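Local coordinates for ankyrin repeat domain-containing protein EMB506, chloroplastic (Arabidopsis thaliana, PDB 6JD6), which takes part in the initial differentiation of the proplastid during embryo development and is required for correct development of cotyledons and leaf margins, at residues 210-215 and 239-244; 178-183 and 204-209. One frame throughout, in Å; residues are numbered along the deposited sequence.

Contact 1 (210-215 and 239-244). With SO4 (sulfate ion), chain D.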
loop_
_atom_site.group_PDB
_atom_site.type_symbol
_atom_site.label_atom_id
_atom_site.label_comp_id
_atom_site.label_asym_id
_atom_site.label_seq_id
_atom_site.Cartn_x
_atom_site.Cartn_y
_atom_site.Cartn_z
ATOM N N GLU A 210 -6.804 -8.865 -16.777
ATOM C CA GLU A 210 -6.183 -10.040 -17.375
ATOM C C GLU A 210 -6.920 -11.334 -17.023
ATOM O O GLU A 210 -6.391 -12.425 -17.220
ATOM C CB GLU A 210 -4.709 -10.133 -16.962
ATOM C CG GLU A 210 -3.829 -9.024 -17.536
ATOM C CD GLU A 210 -2.402 -9.056 -16.997
ATOM O OE1 GLU A 210 -2.179 -8.569 -15.868
ATOM O OE2 GLU A 210 -1.503 -9.566 -17.705
ATOM N N GLY A 211 -8.135 -11.209 -16.494
ATOM C CA GLY A 211 -8.940 -12.369 -16.145
ATOM C C GLY A 211 -8.543 -13.053 -14.847
ATOM O O GLY A 211 -8.988 -14.162 -14.566
ATOM N N TRP A 212 -7.703 -12.401 -14.051
ATOM C CA TRP A 212 -7.288 -12.967 -12.769
ATOM C C TRP A 212 -8.351 -12.742 -11.698
ATOM O O TRP A 212 -8.844 -11.624 -11.529
ATOM C CB TRP A 212 -5.953 -12.367 -12.317
ATOM C CG TRP A 212 -4.760 -12.999 -12.967
ATOM C CD1 TRP A 212 -4.514 -13.106 -14.309
ATOM C CD2 TRP A 212 -3.644 -13.605 -12.303
ATOM N NE1 TRP A 212 -3.316 -13.749 -14.519
ATOM C CE2 TRP A 212 -2.760 -14.064 -13.303
ATOM C CE3 TRP A 212 -3.305 -13.804 -10.958
ATOM C CZ2 TRP A 212 -1.562 -14.713 -13.004
ATOM C CZ3 TRP A 212 -2.115 -14.447 -10.660
ATOM C CH2 TRP A 212 -1.256 -14.891 -11.680
ATOM N N THR A 213 -8.701 -13.810 -10.982
ATOM C CA THR A 213 -9.661 -13.736 -9.884
ATOM C C THR A 213 -8.923 -13.792 -8.542
ATOM O O THR A 213 -7.726 -14.082 -8.506
ATOM C CB THR A 213 -10.674 -14.900 -9.957
ATOM O OG1 THR A 213 -9.997 -16.136 -9.706
ATOM C CG2 THR A 213 -11.352 -14.950 -11.322
ATOM N N PRO A 214 -9.626 -13.508 -7.428
ATOM C CA PRO A 214 -8.977 -13.669 -6.120
ATOM C C PRO A 214 -8.424 -15.079 -5.875
ATOM O O PRO A 214 -7.389 -15.212 -5.216
ATOM C CB PRO A 214 -10.110 -13.360 -5.134
ATOM C CG PRO A 214 -10.969 -12.398 -5.870
ATOM C CD PRO A 214 -10.941 -12.847 -7.308
ATOM N N LEU A 215 -9.095 -16.105 -6.393
ATOM C CA LEU A 215 -8.607 -17.477 -6.256
ATOM C C LEU A 215 -7.233 -17.655 -6.905
ATOM O O LEU A 215 -6.364 -18.321 -6.345
ATOM C CB LEU A 215 -9.602 -18.484 -6.847
ATOM C CG LEU A 215 -9.246 -19.959 -6.616
ATOM C CD1 LEU A 215 -9.161 -20.249 -5.120
ATOM C CD2 LEU A 215 -10.253 -20.898 -7.287
ATOM N N ARG A 239 -12.701 -20.929 -13.558
ATOM C CA ARG A 239 -12.502 -19.641 -14.215
ATOM C C ARG A 239 -11.046 -19.499 -14.658
ATOM O O ARG A 239 -10.124 -19.627 -13.851
ATOM C CB ARG A 239 -12.888 -18.486 -13.284
ATOM C CG ARG A 239 -12.609 -17.108 -13.864
ATOM C CD ARG A 239 -13.457 -16.827 -15.096
ATOM N NE ARG A 239 -12.862 -15.804 -15.957
ATOM C CZ ARG A 239 -13.312 -14.555 -16.077
ATOM N NH1 ARG A 239 -14.378 -14.159 -15.395
ATOM N NH2 ARG A 239 -12.698 -13.705 -16.892
ATOM N N ARG A 240 -10.845 -19.239 -15.944
ATOM C CA ARG A 240 -9.499 -19.108 -16.494
ATOM C C ARG A 240 -9.110 -17.652 -16.743
ATOM O O ARG A 240 -9.954 -16.812 -17.053
ATOM C CB ARG A 240 -9.383 -19.912 -17.796
ATOM C CG ARG A 240 -9.391 -21.417 -17.580
ATOM C CD ARG A 240 -9.698 -22.193 -18.854
ATOM N NE ARG A 240 -11.083 -22.011 -19.284
ATOM C CZ ARG A 240 -11.669 -22.727 -20.238
ATOM N NH1 ARG A 240 -10.996 -23.687 -20.861
ATOM N NH2 ARG A 240 -12.933 -22.487 -20.570
ATOM N N THR A 241 -7.821 -17.360 -16.616
ATOM C CA THR A 241 -7.303 -16.051 -16.983
ATOM C C THR A 241 -7.438 -15.878 -18.490
ATOM O O THR A 241 -7.830 -16.812 -19.196
ATOM C CB THR A 241 -5.827 -15.903 -16.583
ATOM O OG1 THR A 241 -5.033 -16.827 -17.336
ATOM C CG2 THR A 241 -5.652 -16.196 -15.108
ATOM N N LYS A 242 -7.116 -14.687 -18.990
ATOM C CA LYS A 242 -7.261 -14.409 -20.417
ATOM C C LYS A 242 -6.365 -15.307 -21.271
ATOM O O LYS A 242 -6.699 -15.616 -22.413
ATOM C CB LYS A 242 -7.000 -12.930 -20.718
ATOM C CG LYS A 242 -8.087 -12.001 -20.200
ATOM C CD LYS A 242 -9.393 -12.209 -20.950
ATOM C CE LYS A 242 -10.522 -11.389 -20.341
ATOM N NZ LYS A 242 -11.775 -11.501 -21.146
ATOM N N ASP A 243 -5.236 -15.735 -20.714
ATOM C CA ASP A 243 -4.374 -16.679 -21.416
ATOM C C ASP A 243 -4.556 -18.125 -20.940
ATOM O O ASP A 243 -3.646 -18.945 -21.055
ATOM C CB ASP A 243 -2.905 -16.246 -21.360
ATOM C CG ASP A 243 -2.426 -15.993 -19.954
ATOM O OD1 ASP A 243 -3.235 -16.139 -19.016
ATOM O OD2 ASP A 243 -1.241 -15.629 -19.790
ATOM N N GLY A 244 -5.738 -18.421 -20.405
ATOM C CA GLY A 244 -6.185 -19.795 -20.215
ATOM C C GLY A 244 -5.725 -20.530 -18.969
ATOM O O GLY A 244 -5.841 -21.749 -18.902
HETATM S S SO4 D . -14.546 -10.541 -18.392
HETATM O O1 SO4 D . -14.401 -11.369 -19.587
HETATM O O2 SO4 D . -15.747 -10.928 -17.659
HETATM O O3 SO4 D . -14.654 -9.140 -18.789
HETATM O O4 SO4 D . -13.388 -10.725 -17.521
HETATM O O HOH W 1 -4.182 -13.412 -18.605
HETATM O O HOH W 2 -1.909 -14.497 -16.935
#
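Two successive finger loops of the ankyrin stack meet where G211 and W212, just ahead of helix 214-220, lie beside T241, the backbones running nearly antiparallel (164° apart). The link between them is a hydrogen bond from K242 N to E210 O, 3.0 Å long and almost straight at 170°, the donor standing above the carbonyl plane. Beside this bond T241 CG2 sits over the five-membered ring of W212, 3.6 Å from its centroid, a CH-pi contact. T241 chi1 of 65° turns OG1 away from the indole to D243 OD1, at 2.6 Å, and leaves the methyl on the ring. At the indole edge, water 2 accepts from W212 NE1 and probably donates to D243 OD1, bridging the indole to the turn. G211 has positive phi, and a CB there would collide with K242 N. Farther along, T213 CG2 packs on R239 CG at 3.6 Å. R239 NH2 and K242 NZ each donate to a sulfate, probably from the crystallisation liquor, the former to O4 over 3.1 Å. Another protein chain binds E210 OE1 and OE2 through its backbone and lays an aromatic ring by W212. T213 N bonds H216 ND1, as in the Thr-Pro-Leu-His signature that opens an ankyrin repeat's first helix.

Contact 2 (178-183 and 204-209)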
loop_
_atom_site.group_PDB
_atom_site.type_symbol
_atom_site.label_atom_id
_atom_site.label_comp_id
_atom_site.label_asym_id
_atom_site.label_seq_id
_atom_site.Cartn_x
_atom_site.Cartn_y
_atom_site.Cartn_z
ATOM N N GLY A 178 -8.727 -3.137 -13.059
ATOM C CA GLY A 178 -9.836 -4.063 -12.888
ATOM C C GLY A 178 -9.777 -4.783 -11.551
ATOM O O GLY A 178 -10.474 -5.774 -11.337
ATOM N N ALA A 179 -8.944 -4.279 -10.645
ATOM C CA ALA A 179 -8.753 -4.916 -9.350
ATOM C C ALA A 179 -9.708 -4.365 -8.292
ATOM O O ALA A 179 -9.826 -3.147 -8.106
ATOM C CB ALA A 179 -7.309 -4.770 -8.888
ATOM N N ALA A 180 -10.374 -5.283 -7.596
ATOM C CA ALA A 180 -11.329 -4.940 -6.551
ATOM C C ALA A 180 -10.659 -5.054 -5.183
ATOM O O ALA A 180 -9.579 -5.629 -5.075
ATOM C CB ALA A 180 -12.545 -5.879 -6.638
ATOM N N PRO A 181 -11.287 -4.498 -4.130
ATOM C CA PRO A 181 -10.759 -4.682 -2.773
ATOM C C PRO A 181 -10.449 -6.143 -2.408
ATOM O O PRO A 181 -9.450 -6.395 -1.734
ATOM C CB PRO A 181 -11.889 -4.136 -1.895
ATOM C CG PRO A 181 -12.462 -3.036 -2.721
ATOM C CD PRO A 181 -12.409 -3.538 -4.149
ATOM N N ILE A 182 -11.275 -7.088 -2.847
ATOM C CA ILE A 182 -11.027 -8.496 -2.537
ATOM C C ILE A 182 -9.724 -9.016 -3.177
ATOM O O ILE A 182 -9.022 -9.827 -2.573
ATOM C CB ILE A 182 -12.243 -9.401 -2.889
ATOM C CG1 ILE A 182 -11.994 -10.853 -2.469
ATOM C CG2 ILE A 182 -12.568 -9.333 -4.365
ATOM C CD1 ILE A 182 -11.862 -11.047 -0.983
ATOM N N HIS A 183 -9.394 -8.538 -4.378
ATOM C CA HIS A 183 -8.126 -8.892 -5.031
ATOM C C HIS A 183 -6.939 -8.506 -4.139
ATOM O O HIS A 183 -6.042 -9.309 -3.877
ATOM C CB HIS A 183 -7.970 -8.156 -6.369
ATOM C CG HIS A 183 -8.708 -8.776 -7.518
ATOM N ND1 HIS A 183 -9.710 -8.116 -8.199
ATOM C CD2 HIS A 183 -8.556 -9.971 -8.139
ATOM C CE1 HIS A 183 -10.160 -8.886 -9.173
ATOM N NE2 HIS A 183 -9.480 -10.019 -9.157
ATOM N N VAL A 204 -16.787 -12.614 -5.221
ATOM C CA VAL A 204 -15.504 -13.273 -4.970
ATOM C C VAL A 204 -14.878 -13.803 -6.254
ATOM O O VAL A 204 -13.732 -14.262 -6.259
ATOM C CB VAL A 204 -15.623 -14.413 -3.934
ATOM C CG1 VAL A 204 -16.289 -13.897 -2.658
ATOM C CG2 VAL A 204 -16.398 -15.587 -4.510
ATOM N N ASN A 205 -15.634 -13.726 -7.344
ATOM C CA ASN A 205 -15.151 -14.178 -8.640
ATOM C C ASN A 205 -14.837 -13.034 -9.600
ATOM O O ASN A 205 -14.689 -13.247 -10.803
ATOM C CB ASN A 205 -16.161 -15.149 -9.257
ATOM C CG ASN A 205 -16.231 -16.454 -8.496
ATOM O OD1 ASN A 205 -15.204 -17.075 -8.229
ATOM N ND2 ASN A 205 -17.433 -16.858 -8.110
ATOM N N VAL A 206 -14.732 -11.824 -9.060
ATOM C CA VAL A 206 -14.403 -10.660 -9.871
ATOM C C VAL A 206 -13.073 -10.874 -10.605
ATOM O O VAL A 206 -12.096 -11.348 -10.026
ATOM C CB VAL A 206 -14.393 -9.358 -9.024
ATOM C CG1 VAL A 206 -13.414 -9.470 -7.861
ATOM C CG2 VAL A 206 -14.085 -8.145 -9.894
ATOM N N ALA A 207 -13.056 -10.555 -11.894
ATOM C CA ALA A 207 -11.871 -10.749 -12.722
ATOM C C ALA A 207 -11.260 -9.399 -13.089
ATOM O O ALA A 207 -11.983 -8.464 -13.427
ATOM C CB ALA A 207 -12.235 -11.533 -13.986
ATOM N N ASP A 208 -9.937 -9.292 -13.016
ATOM C CA ASP A 208 -9.274 -8.044 -13.382
ATOM C C ASP A 208 -9.105 -7.945 -14.899
ATOM O O ASP A 208 -9.724 -8.709 -15.642
ATOM C CB ASP A 208 -7.941 -7.869 -12.630
ATOM C CG ASP A 208 -6.830 -8.779 -13.147
ATOM O OD1 ASP A 208 -7.079 -9.638 -14.019
ATOM O OD2 ASP A 208 -5.689 -8.633 -12.655
ATOM N N ASN A 209 -8.265 -7.019 -15.356
ATOM C CA ASN A 209 -8.083 -6.798 -16.791
ATOM C C ASN A 209 -7.499 -8.006 -17.513
ATOM O O ASN A 209 -7.672 -8.155 -18.718
ATOM C CB ASN A 209 -7.199 -5.571 -17.052
ATOM C CG ASN A 209 -7.882 -4.260 -16.691
ATOM O OD1 ASN A 209 -9.088 -4.216 -16.441
ATOM N ND2 ASN A 209 -7.112 -3.177 -16.691
#
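This is a buried, mainly apolar contact within the third ankyrin repeat, where V206, in the loop leaving helix 191-199, packs against A180, I182 and H183 at the start of helix 181-187. Its CG1 does most of the touching: it lies 3.6 Å from I182 CG2, the same distance from H183 CE1, and 3.9 Å from A180 CB. V206 chi1 of 57° brings CG1 between its own backbone N and carbonyl carbon, which points that branch into the group. The imidazole is fixed from both nitrogens. ND1 accepts the N-H of A180, in the ring plane, at 3.0 Å and an angle of 175°, while NE2 donates to W212 O in the next repeat. Replacing H183 by an alanine is likely to leave A180 N and W212 O without these mates and open a gap beside V206 CG1. Toward the finger tip the backbones close up: D208 CA makes a CA-H...O contact with G178 O at 3.3 Å. G178 has phi of 79°, and a CB on it would strike N209 OD1, whose amide is held through ND2 by R176 O. D208 OD1 accepts from E210 N and W212 N, and its OD2 bonds an aromatic side chain of another protein chain. A180-P181-I182-H183 is a variant of the Thr-Pro-Leu-His motif, whose histidine characteristically ties the helix start to the following ankyrin repeat.

Contact 2 closes before contact 1 opens, and the two lie in series along the ankyrin stack with centres about 10 Å apart. Each joins the start of a repeat's first helix to the loop leading into the next repeat, and each has a positive-phi glycine where the backbones come closest. Their surroundings differ. Contact 2 is buried nearer the middle of the chain and relies on aliphatic packing round an imidazole; contact 1, about 21 Å from the chain centre, is partly exposed and uses a direct backbone bond, ordered waters and basic side chains. The histidine bond of contact 2 ends on a residue of contact 1, and P214 packs on the H183 and I182 side chains, coupling the two.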